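Local coordinates for protein cellobiose 2-epimerase (Ruminococcus albus, PDB 3VW5) that catalyses the reversible epimerization of cellobiose to 4-O-beta-D-glucopyranosyl-D-mannose in an (alpha/alpha)6 barrel, at residues I15-K20 with K363-P368; M62-D67 with E381-G386; N83-E88 with Y136-D141; L168-L173 with G236-Y241; A188-Y193 with C255-D260. The protein carries 2 engineered substitutions. One frame throughout, in Å; residues are numbered along the deposited sequence.

The five contacts are spread round an (alpha/alpha)6 barrel whose helices form a closed ring. Contacts 1 and 2 bring residues 15-20 and 62-67 against the C-terminal 363-386 and interlock along the chain; Ile15 CD1 of contact 1 packs on Leu64 CD1 of contact 2 at 3.8 Å. Contacts 2 and 5 both lie toward the C-terminal ends of their helices, with centres about 19 Å apart. Contact 3 touches contact 5, with Phe139 CD1 3.4 Å from Tyr189 CZ. Contact 4 has its centre about 26 Å from that of contact 1 and 28 Å from that of contact 5, which lies at the other end of helix 241-258. The sugar pocket probably opens on contact 4's side, as in related barrels.

Contact 1. Residues I15-K20 with K363-P368; sequences IPFWNK and KETVGP
This is a buried apolar contact in which two aromatic side chains, Phe17 and Trp18, at the C-terminal end of helix 2-19, receive Val366 from the loop that precedes helix 373-385. The beta-branched valine suits the place because its two methyl groups can serve two rings. Val366 CG1 lies 3.5 Å from Trp18 CH2 at the far corner of the indole, while Val366 CG2 comes in near the plane of the phenyl ring, at its edge, 3.7 Å from Phe17 CZ. The same Val366 CG2 is also 3.7 Å from Trp18 CH2, so it touches both rings. With CG turned anti to the backbone N (chi1 170°), Phe17 points at the loop and sets its CE2 over one face of the neighbouring indole. Thr365 adds a looser methyl contact, CG2 to Phe17 CZ at 4.1 Å; its hydroxyl is bonded instead to Ser34 O. Trp18 NE1 is bonded to Glu348 OE2, which helps to set the rotation of the indole. Replacing Trp18 by an alanine would probably leave Val366 CG1 without its packing surface and Glu348 without this N-H partner. Thr365 and Val366 both face Leu33 in a classic beta bulge, which ties this loop of the (alpha/alpha)6 barrel to Leu33, a residue on which Phe17 also packs.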
# COMPACT_ATOMS: atom_id res chain seq x y z
N ILE A 15 -1.43 17.28 -0.17
CA ILE A 15 -1.76 17.56 1.23
C ILE A 15 -2.97 18.51 1.37
O ILE A 15 -3.92 18.21 2.11
CB ILE A 15 -0.54 18.09 2.00
CG1 ILE A 15 0.39 16.93 2.36
CG2 ILE A 15 -0.99 18.85 3.25
CD1 ILE A 15 1.82 17.33 2.57
N PRO A 16 -2.94 19.65 0.66
CA PRO A 16 -4.10 20.54 0.71
C PRO A 16 -5.41 19.82 0.35
O PRO A 16 -6.43 20.06 1.01
CB PRO A 16 -3.76 21.60 -0.34
CG PRO A 16 -2.28 21.59 -0.42
CD PRO A 16 -1.87 20.18 -0.21
N PHE A 17 -5.38 18.95 -0.66
CA PHE A 17 -6.57 18.20 -1.04
C PHE A 17 -7.07 17.33 0.11
O PHE A 17 -8.23 17.41 0.52
CB PHE A 17 -6.30 17.33 -2.27
CG PHE A 17 -7.42 16.35 -2.58
CD1 PHE A 17 -8.48 16.73 -3.39
CD2 PHE A 17 -7.41 15.06 -2.05
CE1 PHE A 17 -9.51 15.87 -3.67
CE2 PHE A 17 -8.44 14.19 -2.32
CZ PHE A 17 -9.50 14.59 -3.14
N TRP A 18 -6.19 16.51 0.66
CA TRP A 18 -6.64 15.62 1.73
C TRP A 18 -7.06 16.38 2.98
O TRP A 18 -8.07 16.05 3.59
CB TRP A 18 -5.61 14.53 1.99
CG TRP A 18 -5.67 13.52 0.91
CD1 TRP A 18 -4.91 13.48 -0.22
CD2 TRP A 18 -6.61 12.44 0.80
NE1 TRP A 18 -5.29 12.42 -1.00
CE2 TRP A 18 -6.33 11.77 -0.40
CE3 TRP A 18 -7.64 11.96 1.63
CZ2 TRP A 18 -7.06 10.64 -0.82
CZ3 TRP A 18 -8.37 10.84 1.21
CH2 TRP A 18 -8.07 10.19 0.00
N ASN A 19 -6.32 17.43 3.33
CA ASN A 19 -6.69 18.27 4.47
C ASN A 19 -8.16 18.67 4.45
O ASN A 19 -8.80 18.74 5.50
CB ASN A 19 -5.81 19.52 4.54
CG ASN A 19 -4.38 19.21 4.97
OD1 ASN A 19 -4.08 18.11 5.44
ND2 ASN A 19 -3.49 20.19 4.82
N LYS A 20 -8.71 18.90 3.26
CA LYS A 20 -10.10 19.34 3.13
C LYS A 20 -11.08 18.22 3.39
O LYS A 20 -12.28 18.46 3.48
CB LYS A 20 -10.37 19.94 1.76
CG LYS A 20 -9.44 21.09 1.38
CD LYS A 20 -9.83 21.73 0.04
CE LYS A 20 -8.71 22.64 -0.48
NZ LYS A 20 -8.27 23.67 0.53
N LYS A 363 -14.50 5.70 -12.03
CA LYS A 363 -13.66 5.41 -10.87
C LYS A 363 -13.62 6.64 -9.98
O LYS A 363 -13.28 7.73 -10.44
CB LYS A 363 -12.24 5.02 -11.30
CG LYS A 363 -12.13 3.74 -12.11
CD LYS A 363 -12.81 2.58 -11.43
CE LYS A 363 -11.95 2.00 -10.31
NZ LYS A 363 -12.54 0.71 -9.82
N GLU A 364 -13.97 6.47 -8.71
CA GLU A 364 -14.03 7.60 -7.77
C GLU A 364 -12.66 8.21 -7.49
O GLU A 364 -11.62 7.55 -7.64
CB GLU A 364 -14.67 7.16 -6.45
CG GLU A 364 -15.43 5.85 -6.54
CD GLU A 364 -14.55 4.65 -6.26
OE1 GLU A 364 -14.36 3.81 -7.18
OE2 GLU A 364 -14.05 4.56 -5.12
N THR A 365 -12.66 9.48 -7.06
CA THR A 365 -11.43 10.18 -6.69
C THR A 365 -10.95 9.73 -5.30
O THR A 365 -9.76 9.60 -5.05
CB THR A 365 -11.66 11.69 -6.67
OG1 THR A 365 -12.28 12.09 -7.90
CG2 THR A 365 -10.35 12.43 -6.55
N VAL A 366 -11.91 9.48 -4.42
CA VAL A 366 -11.63 8.99 -3.08
C VAL A 366 -12.68 7.97 -2.70
O VAL A 366 -13.88 8.22 -2.85
CB VAL A 366 -11.68 10.11 -2.03
CG1 VAL A 366 -11.40 9.54 -0.65
CG2 VAL A 366 -10.70 11.22 -2.37
N GLY A 367 -12.24 6.83 -2.17
CA GLY A 367 -13.15 5.81 -1.68
C GLY A 367 -12.41 4.77 -0.87
O GLY A 367 -11.23 4.95 -0.53
N PRO A 368 -13.08 3.64 -0.57
CA PRO A 368 -12.46 2.60 0.26
C PRO A 368 -11.13 2.11 -0.30
O PRO A 368 -10.26 1.73 0.48
CB PRO A 368 -13.51 1.48 0.23
CG PRO A 368 -14.78 2.16 -0.06
CD PRO A 368 -14.41 3.25 -1.04

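Contact 2. Residues M62-D67 with E381-G386; sequences MTLGGD and EVITRG
Thr63 and Ile383 make the main apolar contact: their CG2 methyls approach obliquely at 4.1 Å. Leu64 adds a looser touch, its CD2 4.4 Å from CD1 at the end of the Ile383 chain. Threonine suits a partly exposed helix end, since its methyl serves the packing while OG1 is bonded to Asn59 O one turn earlier. Ile383 is long enough to meet both neighbours, CG2 and CD1 each taking one. Among the polar interactions, a salt bridge within helix 373-385 joins Arg385 NE to Glu381 OE1 at 2.8 Å, with a weak second bond from NH2 to the same oxygen. OE1 sits 22° out of the guanidinium plane of Arg385, and NE meets it nearly along its C-O axis. Both partners are tied onward, Glu381 OE2 to Arg253 of helix 241-258 and Arg385 NH1 to Asn315 and Gln318. Both helices stop at glycines with positive phi, Gly65 and Gly386. Joining helix 47-64 to the last helix, 373-385, is how this (alpha/alpha)6 barrel closes its ring.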
# COMPACT_ATOMS: atom_id res chain seq x y z
N MET A 62 6.68 13.48 9.55
CA MET A 62 8.07 13.11 9.75
C MET A 62 8.98 13.56 8.60
O MET A 62 10.20 13.51 8.71
CB MET A 62 8.22 11.60 9.97
CG MET A 62 7.70 11.08 11.31
SD MET A 62 8.15 9.34 11.64
CE MET A 62 7.08 8.45 10.50
N THR A 63 8.41 14.00 7.49
CA THR A 63 9.22 14.32 6.33
C THR A 63 9.37 15.83 6.14
O THR A 63 10.44 16.34 5.81
CB THR A 63 8.65 13.66 5.06
OG1 THR A 63 8.64 12.24 5.24
CG2 THR A 63 9.49 14.00 3.83
N LEU A 64 8.27 16.54 6.38
CA LEU A 64 8.20 17.96 6.10
C LEU A 64 8.08 18.78 7.39
O LEU A 64 8.39 19.98 7.41
CB LEU A 64 6.99 18.23 5.21
CG LEU A 64 6.85 17.29 4.03
CD1 LEU A 64 5.55 17.55 3.34
CD2 LEU A 64 8.01 17.45 3.06
N GLY A 65 7.62 18.13 8.46
CA GLY A 65 7.27 18.83 9.67
C GLY A 65 5.98 19.60 9.46
O GLY A 65 5.41 19.57 8.37
N GLY A 66 5.52 20.28 10.50
CA GLY A 66 4.30 21.04 10.41
C GLY A 66 3.23 20.45 11.31
O GLY A 66 2.59 19.47 10.95
N ASP A 67 3.07 21.03 12.48
CA ASP A 67 2.07 20.57 13.44
C ASP A 67 0.74 20.18 12.82
O ASP A 67 0.10 19.24 13.28
CB ASP A 67 1.84 21.64 14.52
CG ASP A 67 2.99 21.75 15.49
OD1 ASP A 67 3.92 20.90 15.43
OD2 ASP A 67 2.97 22.68 16.33
N GLU A 381 9.16 9.12 -0.62
CA GLU A 381 10.28 8.22 -0.86
C GLU A 381 11.30 8.87 -1.78
O GLU A 381 12.50 8.63 -1.66
CB GLU A 381 9.80 6.89 -1.44
CG GLU A 381 9.30 5.88 -0.41
CD GLU A 381 10.43 5.23 0.41
OE1 GLU A 381 11.57 5.08 -0.11
OE2 GLU A 381 10.16 4.84 1.58
N VAL A 382 10.80 9.68 -2.71
CA VAL A 382 11.64 10.33 -3.73
C VAL A 382 12.45 11.40 -3.04
O VAL A 382 13.68 11.49 -3.22
CB VAL A 382 10.79 10.98 -4.84
CG1 VAL A 382 11.62 11.98 -5.63
CG2 VAL A 382 10.19 9.91 -5.76
N ILE A 383 11.75 12.20 -2.26
CA ILE A 383 12.36 13.24 -1.46
C ILE A 383 13.47 12.64 -0.60
O ILE A 383 14.60 13.12 -0.60
CB ILE A 383 11.31 13.91 -0.54
CG1 ILE A 383 10.46 14.90 -1.36
CG2 ILE A 383 11.98 14.60 0.63
CD1 ILE A 383 9.29 15.45 -0.61
N THR A 384 13.13 11.57 0.10
CA THR A 384 14.00 10.99 1.11
C THR A 384 15.24 10.29 0.55
O THR A 384 16.29 10.28 1.19
CB THR A 384 13.19 10.00 1.97
OG1 THR A 384 12.70 10.68 3.14
CG2 THR A 384 14.05 8.82 2.39
N ARG A 385 15.13 9.71 -0.65
CA ARG A 385 16.25 9.02 -1.27
C ARG A 385 17.21 10.00 -1.95
O ARG A 385 18.34 9.65 -2.29
CB ARG A 385 15.74 8.01 -2.30
CG ARG A 385 14.95 6.88 -1.69
CD ARG A 385 14.36 6.00 -2.76
NE ARG A 385 13.43 5.04 -2.18
CZ ARG A 385 13.65 3.73 -2.12
NH1 ARG A 385 14.77 3.21 -2.61
NH2 ARG A 385 12.73 2.94 -1.57
N GLY A 386 16.72 11.21 -2.16
CA GLY A 386 17.48 12.25 -2.83
C GLY A 386 18.26 11.86 -4.08
O GLY A 386 19.35 12.38 -4.30

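Contact 3. Residues N83-E88 with Y136-D141; sequences NCIDYE and YRLFED. Engineered in segment 136-141: Leu138 (natural residue Pro).
Chain 83-88 leaves its helix and runs past the side of helix 129-145, with CA atoms 8.8 Å apart for Ile85 and Leu138 and 9.2 Å apart for Tyr87 and Arg137. At the solvent-facing side the Tyr87 ring and the Arg137 guanidinium stand nearly perpendicular, their planes 83° apart. The tyrosine edge, through CD1, points at a face of the guanidinium, 3.9 Å from Arg137 NE. Since the charged group lies at the ring edge, this is contact by packing and not a cation-pi stack over the ring. Water 1 ties the pair together: it accepts from Arg137 NE at 2.7 Å and donates to Tyr87 O at 3.2 Å. A bend at chi3 (-126°) turns the arginine end into this place. One face of the Tyr87 ring rests on Ile85 CG2, and its hydroxyl is bonded to Lys81 O, so the ring is held over one face and at its hydroxyl end. Deeper in, Ile85 CD1 is 4.5 Å from CD1 of the engineered Leu138, a loose aliphatic touch. Asp141 OD2 bonds Gly91 N, Leu138 packs on Ile112 and Ala115 of helix 109-126, and the segment after helix 67-84 is thus fastened to helix 129-145 on its way to strand 95-96.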
# COMPACT_ATOMS: atom_id res chain seq x y z
N ASN A 83 -13.10 3.42 17.15
CA ASN A 83 -14.21 2.80 16.42
C ASN A 83 -13.80 1.55 15.66
O ASN A 83 -14.59 0.63 15.53
CB ASN A 83 -14.87 3.78 15.43
CG ASN A 83 -15.48 4.99 16.12
OD1 ASN A 83 -14.90 6.07 16.09
ND2 ASN A 83 -16.66 4.81 16.73
N CYS A 84 -12.58 1.53 15.15
CA CYS A 84 -12.24 0.59 14.09
C CYS A 84 -11.66 -0.71 14.60
O CYS A 84 -11.54 -1.69 13.86
CB CYS A 84 -11.30 1.26 13.08
SG CYS A 84 -12.12 2.62 12.18
N ILE A 85 -11.31 -0.72 15.88
CA ILE A 85 -10.67 -1.86 16.50
C ILE A 85 -11.69 -2.73 17.23
O ILE A 85 -12.52 -2.22 17.99
CB ILE A 85 -9.54 -1.39 17.43
CG1 ILE A 85 -8.33 -0.99 16.58
CG2 ILE A 85 -9.18 -2.45 18.43
CD1 ILE A 85 -7.21 -0.34 17.33
N ASP A 86 -11.65 -4.03 16.97
CA ASP A 86 -12.49 -4.97 17.69
C ASP A 86 -11.71 -5.44 18.92
O ASP A 86 -10.89 -6.35 18.83
CB ASP A 86 -12.88 -6.16 16.81
CG ASP A 86 -13.92 -7.05 17.46
OD1 ASP A 86 -14.11 -6.95 18.69
OD2 ASP A 86 -14.55 -7.87 16.74
N TYR A 87 -11.97 -4.81 20.06
CA TYR A 87 -11.21 -5.09 21.27
C TYR A 87 -11.60 -6.43 21.83
O TYR A 87 -10.78 -7.12 22.45
CB TYR A 87 -11.40 -3.98 22.30
CG TYR A 87 -10.66 -2.71 21.92
CD1 TYR A 87 -9.26 -2.65 22.02
CD2 TYR A 87 -11.34 -1.59 21.46
CE1 TYR A 87 -8.58 -1.50 21.67
CE2 TYR A 87 -10.65 -0.43 21.10
CZ TYR A 87 -9.28 -0.39 21.21
OH TYR A 87 -8.60 0.76 20.86
N GLU A 88 -12.85 -6.81 21.59
CA GLU A 88 -13.40 -8.06 22.10
C GLU A 88 -12.87 -9.32 21.36
O GLU A 88 -12.39 -10.25 21.99
CB GLU A 88 -14.92 -7.99 22.06
CG GLU A 88 -15.59 -9.28 22.47
CD GLU A 88 -17.11 -9.18 22.42
OE1 GLU A 88 -17.63 -8.06 22.12
OE2 GLU A 88 -17.79 -10.22 22.66
N TYR A 136 1.08 -3.70 18.64
CA TYR A 136 1.43 -5.04 19.11
C TYR A 136 0.16 -5.84 19.35
O TYR A 136 0.11 -7.03 19.06
CB TYR A 136 2.25 -4.97 20.40
CG TYR A 136 3.72 -4.71 20.18
CD1 TYR A 136 4.54 -5.69 19.64
CD2 TYR A 136 4.29 -3.48 20.51
CE1 TYR A 136 5.88 -5.45 19.43
CE2 TYR A 136 5.62 -3.24 20.30
CZ TYR A 136 6.42 -4.24 19.77
OH TYR A 136 7.76 -4.03 19.56
N ARG A 137 -0.87 -5.18 19.87
CA ARG A 137 -2.13 -5.86 20.10
C ARG A 137 -2.64 -6.53 18.81
O ARG A 137 -3.09 -7.67 18.84
CB ARG A 137 -3.20 -4.90 20.65
CG ARG A 137 -4.48 -5.64 21.00
CD ARG A 137 -5.64 -4.72 21.29
NE ARG A 137 -6.24 -5.02 22.59
CZ ARG A 137 -5.94 -4.38 23.72
NH1 ARG A 137 -5.04 -3.38 23.73
NH2 ARG A 137 -6.54 -4.74 24.86
N LEU A 138 -2.54 -5.80 17.70
CA LEU A 138 -3.02 -6.28 16.42
C LEU A 138 -2.07 -7.31 15.78
O LEU A 138 -2.50 -8.28 15.16
CB LEU A 138 -3.29 -5.11 15.47
CG LEU A 138 -4.38 -4.14 15.91
CD1 LEU A 138 -4.47 -2.98 14.94
CD2 LEU A 138 -5.72 -4.83 16.03
N PHE A 139 -0.77 -7.08 15.94
CA PHE A 139 0.21 -8.11 15.61
C PHE A 139 -0.13 -9.45 16.31
O PHE A 139 -0.13 -10.49 15.67
CB PHE A 139 1.60 -7.63 16.01
CG PHE A 139 2.64 -8.71 16.06
CD1 PHE A 139 3.27 -9.13 14.89
CD2 PHE A 139 3.04 -9.26 17.27
CE1 PHE A 139 4.25 -10.11 14.93
CE2 PHE A 139 4.03 -10.25 17.31
CZ PHE A 139 4.64 -10.67 16.14
N GLU A 140 -0.44 -9.41 17.60
CA GLU A 140 -0.81 -10.62 18.33
C GLU A 140 -2.08 -11.26 17.77
O GLU A 140 -2.15 -12.49 17.62
CB GLU A 140 -0.97 -10.33 19.82
CG GLU A 140 0.37 -10.22 20.53
CD GLU A 140 0.23 -10.16 22.04
OE1 GLU A 140 -0.69 -9.46 22.54
OE2 GLU A 140 1.06 -10.82 22.72
N ASP A 141 -3.07 -10.43 17.46
CA ASP A 141 -4.32 -10.91 16.89
C ASP A 141 -4.11 -11.61 15.56
O ASP A 141 -4.78 -12.59 15.28
CB ASP A 141 -5.33 -9.76 16.72
CG ASP A 141 -5.83 -9.23 18.04
OD1 ASP A 141 -5.52 -9.86 19.08
OD2 ASP A 141 -6.54 -8.18 18.04
O HOH W 1 -7.73 -6.99 21.53

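Contact 4. Residues L168-L173 with G236-Y241; sequences LSENGL and GDIHSY
Asn171 ND2 is bonded to Asp293 OD2, which fastens the loop 168-173 to the strand beside the one that carries Ile238; between 168-173 and 236-241 themselves, where Leu173 and Glu170 meet Ile238, packing carries the contact. Ile238 CD1 is the centre of the arrangement. Its chain is extended (chi2 163°), which carries the methyl out to the loop, where Ile238 CD1 meets Leu173 CD2 tip to tip at 3.7 Å. Glu170 approaches the same methyl obliquely, Glu170 CB lying 4.1 Å and Glu170 OE1 3.9 Å from Ile238 CD1, so the aliphatic part of the glutamate shares in the packing. Isoleucine suits the spot because it offers a two-carbon arm, CG1 and CD1, beyond its branched CB. Leu173 CD2 also lies 4.3 Å from Gly236 CA, and glycine suits that position because its phi is positive, 67°. The loop 168-173, which leads to strand 177-178, therefore lies against strand 238-240 just before helix 241-258 begins. That strand is paired antiparallel with strand 287-293 through His239 and Arg292, while Asp237 bonds Lys294 just past it, and Phe227 of strand 223-228 touches Glu170, Leu173 and Ile238 alike.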
# COMPACT_ATOMS: atom_id res chain seq x y z
N LEU A 168 -10.06 -9.17 -2.18
CA LEU A 168 -8.73 -9.28 -2.78
C LEU A 168 -8.78 -10.04 -4.12
O LEU A 168 -7.82 -9.98 -4.90
CB LEU A 168 -7.74 -9.93 -1.81
CG LEU A 168 -7.24 -9.09 -0.62
CD1 LEU A 168 -5.86 -9.59 -0.14
CD2 LEU A 168 -7.20 -7.59 -0.93
N SER A 169 -9.89 -10.73 -4.38
CA SER A 169 -10.04 -11.46 -5.64
C SER A 169 -10.16 -10.49 -6.81
O SER A 169 -10.57 -9.33 -6.63
CB SER A 169 -11.24 -12.40 -5.59
OG SER A 169 -12.30 -11.95 -6.44
N GLU A 170 -9.81 -10.96 -8.01
CA GLU A 170 -9.72 -10.11 -9.19
C GLU A 170 -10.78 -10.43 -10.22
O GLU A 170 -11.56 -9.55 -10.62
CB GLU A 170 -8.34 -10.20 -9.83
CG GLU A 170 -7.55 -8.90 -9.77
CD GLU A 170 -7.30 -8.32 -11.15
OE1 GLU A 170 -7.26 -9.10 -12.15
OE2 GLU A 170 -7.16 -7.07 -11.25
N ASN A 171 -10.82 -11.69 -10.67
CA ASN A 171 -11.92 -12.12 -11.54
C ASN A 171 -13.05 -12.73 -10.71
O ASN A 171 -13.65 -12.06 -9.86
CB ASN A 171 -11.45 -13.10 -12.62
CG ASN A 171 -10.54 -12.43 -13.65
OD1 ASN A 171 -10.55 -11.20 -13.82
ND2 ASN A 171 -9.74 -13.24 -14.34
N GLY A 172 -13.33 -14.01 -10.97
CA GLY A 172 -14.24 -14.76 -10.13
C GLY A 172 -13.48 -15.64 -9.15
O GLY A 172 -14.04 -16.60 -8.57
N LEU A 173 -12.21 -15.30 -8.95
CA LEU A 173 -11.20 -16.18 -8.35
C LEU A 173 -11.36 -16.48 -6.85
O LEU A 173 -11.50 -17.63 -6.45
CB LEU A 173 -9.78 -15.64 -8.65
CG LEU A 173 -9.02 -16.24 -9.84
CD1 LEU A 173 -9.98 -16.69 -10.91
CD2 LEU A 173 -8.00 -15.25 -10.43
N GLY A 236 -5.68 -19.33 -11.17
CA GLY A 236 -5.68 -18.34 -12.23
C GLY A 236 -4.28 -18.13 -12.79
O GLY A 236 -3.34 -18.87 -12.48
N ASP A 237 -4.13 -17.11 -13.62
CA ASP A 237 -2.84 -16.83 -14.22
C ASP A 237 -2.67 -15.33 -14.40
O ASP A 237 -2.81 -14.79 -15.50
CB ASP A 237 -2.74 -17.53 -15.57
CG ASP A 237 -1.41 -17.28 -16.28
OD1 ASP A 237 -1.36 -17.55 -17.50
OD2 ASP A 237 -0.44 -16.82 -15.62
N ILE A 238 -2.38 -14.64 -13.30
CA ILE A 238 -2.33 -13.19 -13.32
C ILE A 238 -0.92 -12.69 -13.02
O ILE A 238 -0.26 -13.16 -12.10
CB ILE A 238 -3.35 -12.58 -12.36
CG1 ILE A 238 -4.76 -12.87 -12.86
CG2 ILE A 238 -3.16 -11.08 -12.23
CD1 ILE A 238 -5.80 -12.68 -11.81
N HIS A 239 -0.45 -11.77 -13.84
CA HIS A 239 0.77 -11.06 -13.52
C HIS A 239 0.43 -9.59 -13.26
O HIS A 239 0.08 -8.84 -14.18
CB HIS A 239 1.82 -11.22 -14.62
CG HIS A 239 3.18 -10.78 -14.20
ND1 HIS A 239 4.31 -11.06 -14.94
CD2 HIS A 239 3.60 -10.09 -13.12
CE1 HIS A 239 5.37 -10.55 -14.33
NE2 HIS A 239 4.96 -9.95 -13.22
N SER A 240 0.48 -9.19 -11.99
CA SER A 240 0.20 -7.81 -11.63
C SER A 240 1.51 -7.03 -11.57
O SER A 240 2.25 -7.08 -10.59
CB SER A 240 -0.57 -7.73 -10.31
OG SER A 240 -0.59 -6.42 -9.78
N TYR A 241 1.81 -6.34 -12.67
CA TYR A 241 3.02 -5.54 -12.77
C TYR A 241 3.22 -4.56 -11.59
O TYR A 241 4.35 -4.34 -11.13
CB TYR A 241 2.99 -4.74 -14.07
CG TYR A 241 2.76 -5.57 -15.32
CD1 TYR A 241 3.41 -6.79 -15.50
CD2 TYR A 241 1.91 -5.12 -16.33
CE1 TYR A 241 3.22 -7.54 -16.64
CE2 TYR A 241 1.70 -5.87 -17.48
CZ TYR A 241 2.37 -7.08 -17.63
OH TYR A 241 2.17 -7.81 -18.78

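Contact 5. Residues A188-Y193 with C255-D260; sequences AYTELY and CDVLGD
Helices 179-196 and 241-258 run in the same general direction here and come closest at Thr190 and Val257, whose CA atoms are 6.8 Å apart. Val257 points toward the other helix, and its beta-branched side chain gives it two contacts. Val257 CG2 meets Thr190 CG2 at 3.8 Å, while Val257 CG1 lies near the plane of the Tyr193 ring, at its edge, 3.6 Å from Tyr193 CD2. Threonine fits beside it because its methyl faces the valine while OG1 is bonded to Ile186 O of its own helix. Tyr193, with CG anti to the backbone N (chi1 -178°), extends across the gap to the last turn of the second helix. There its edge meets the carbonyl Val257 O, and Leu258 CD2 stands over one face, 3.9 Å from the ring centroid and 12° off the normal, a CH-pi contact. The tyrosine hydroxyl is bonded to Glu199 OE1, so the ring is held at its far end too. With an alanine in place of Tyr193, Leu258 CD2 would probably lose the ring it caps, and Glu199 its hydroxyl partner. Gly259, at positive phi, then ends the helix, and Asp260 is the N-cap of helix 261-281, its OD2 bonded to Asp262 N. Helix-to-helix packing of this kind, close and apolar, between neighbouring helices is what builds the ring of an (alpha/alpha)6 barrel.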
# COMPACT_ATOMS: atom_id res chain seq x y z
N ALA A 188 3.95 -3.94 6.93
CA ALA A 188 3.59 -3.60 8.31
C ALA A 188 4.65 -4.02 9.33
O ALA A 188 5.07 -3.22 10.16
CB ALA A 188 2.21 -4.19 8.70
N TYR A 189 5.07 -5.28 9.27
CA TYR A 189 6.03 -5.82 10.25
C TYR A 189 7.37 -5.12 10.14
O TYR A 189 8.04 -4.89 11.15
CB TYR A 189 6.20 -7.33 10.10
CG TYR A 189 5.02 -8.12 10.59
CD1 TYR A 189 5.13 -9.48 10.84
CD2 TYR A 189 3.80 -7.50 10.82
CE1 TYR A 189 4.04 -10.22 11.30
CE2 TYR A 189 2.70 -8.22 11.29
CZ TYR A 189 2.83 -9.58 11.51
OH TYR A 189 1.74 -10.31 11.97
N THR A 190 7.76 -4.78 8.92
CA THR A 190 8.94 -3.95 8.71
C THR A 190 8.84 -2.69 9.56
O THR A 190 9.80 -2.29 10.20
CB THR A 190 9.13 -3.56 7.24
OG1 THR A 190 9.30 -4.74 6.45
CG2 THR A 190 10.36 -2.67 7.07
N GLU A 191 7.66 -2.06 9.57
CA GLU A 191 7.49 -0.78 10.24
C GLU A 191 7.44 -0.96 11.75
O GLU A 191 7.95 -0.12 12.48
CB GLU A 191 6.24 -0.04 9.72
CG GLU A 191 6.07 1.41 10.18
CD GLU A 191 7.10 2.37 9.57
OE1 GLU A 191 7.04 3.59 9.85
OE2 GLU A 191 7.98 1.90 8.80
N LEU A 192 6.82 -2.04 12.22
CA LEU A 192 6.76 -2.36 13.64
C LEU A 192 8.15 -2.64 14.16
O LEU A 192 8.46 -2.33 15.30
CB LEU A 192 5.90 -3.60 13.89
CG LEU A 192 4.92 -3.55 15.07
CD1 LEU A 192 4.62 -4.97 15.57
CD2 LEU A 192 5.41 -2.66 16.19
N TYR A 193 9.00 -3.24 13.33
CA TYR A 193 10.34 -3.57 13.78
C TYR A 193 11.19 -2.30 13.79
O TYR A 193 11.96 -2.07 14.72
CB TYR A 193 10.97 -4.65 12.90
CG TYR A 193 12.34 -5.07 13.34
CD1 TYR A 193 12.51 -6.06 14.32
CD2 TYR A 193 13.46 -4.48 12.80
CE1 TYR A 193 13.75 -6.44 14.73
CE2 TYR A 193 14.73 -4.86 13.21
CZ TYR A 193 14.87 -5.85 14.18
OH TYR A 193 16.14 -6.22 14.58
N CYS A 255 14.68 -5.91 4.34
CA CYS A 255 16.01 -6.45 4.57
C CYS A 255 16.96 -5.42 5.16
O CYS A 255 17.87 -5.78 5.93
CB CYS A 255 16.59 -7.02 3.28
SG CYS A 255 15.75 -8.49 2.72
N ASP A 256 16.78 -4.16 4.79
CA ASP A 256 17.63 -3.08 5.32
C ASP A 256 17.30 -2.79 6.77
O ASP A 256 18.19 -2.53 7.58
CB ASP A 256 17.46 -1.79 4.49
CG ASP A 256 18.12 -1.89 3.13
OD1 ASP A 256 18.96 -2.80 2.96
OD2 ASP A 256 17.81 -1.06 2.23
N VAL A 257 16.01 -2.85 7.10
CA VAL A 257 15.55 -2.60 8.46
C VAL A 257 15.95 -3.75 9.40
O VAL A 257 16.23 -3.53 10.57
CB VAL A 257 14.02 -2.34 8.50
CG1 VAL A 257 13.52 -2.28 9.92
CG2 VAL A 257 13.69 -1.04 7.77
N LEU A 258 16.02 -4.97 8.87
CA LEU A 258 16.51 -6.10 9.65
C LEU A 258 18.02 -6.01 9.81
O LEU A 258 18.57 -6.32 10.86
CB LEU A 258 16.11 -7.43 9.00
CG LEU A 258 14.62 -7.73 9.19
CD1 LEU A 258 14.20 -9.02 8.50
CD2 LEU A 258 14.33 -7.79 10.68
N GLY A 259 18.68 -5.56 8.75
CA GLY A 259 20.12 -5.38 8.77
C GLY A 259 20.91 -6.66 8.66
O GLY A 259 22.07 -6.69 9.03
N ASP A 260 20.28 -7.73 8.18
CA ASP A 260 20.99 -8.97 7.86
C ASP A 260 21.55 -8.87 6.44
O ASP A 260 20.79 -8.80 5.46
CB ASP A 260 20.08 -10.19 8.00
CG ASP A 260 20.78 -11.51 7.70
OD1 ASP A 260 20.27 -12.56 8.16
OD2 ASP A 260 21.84 -11.52 7.01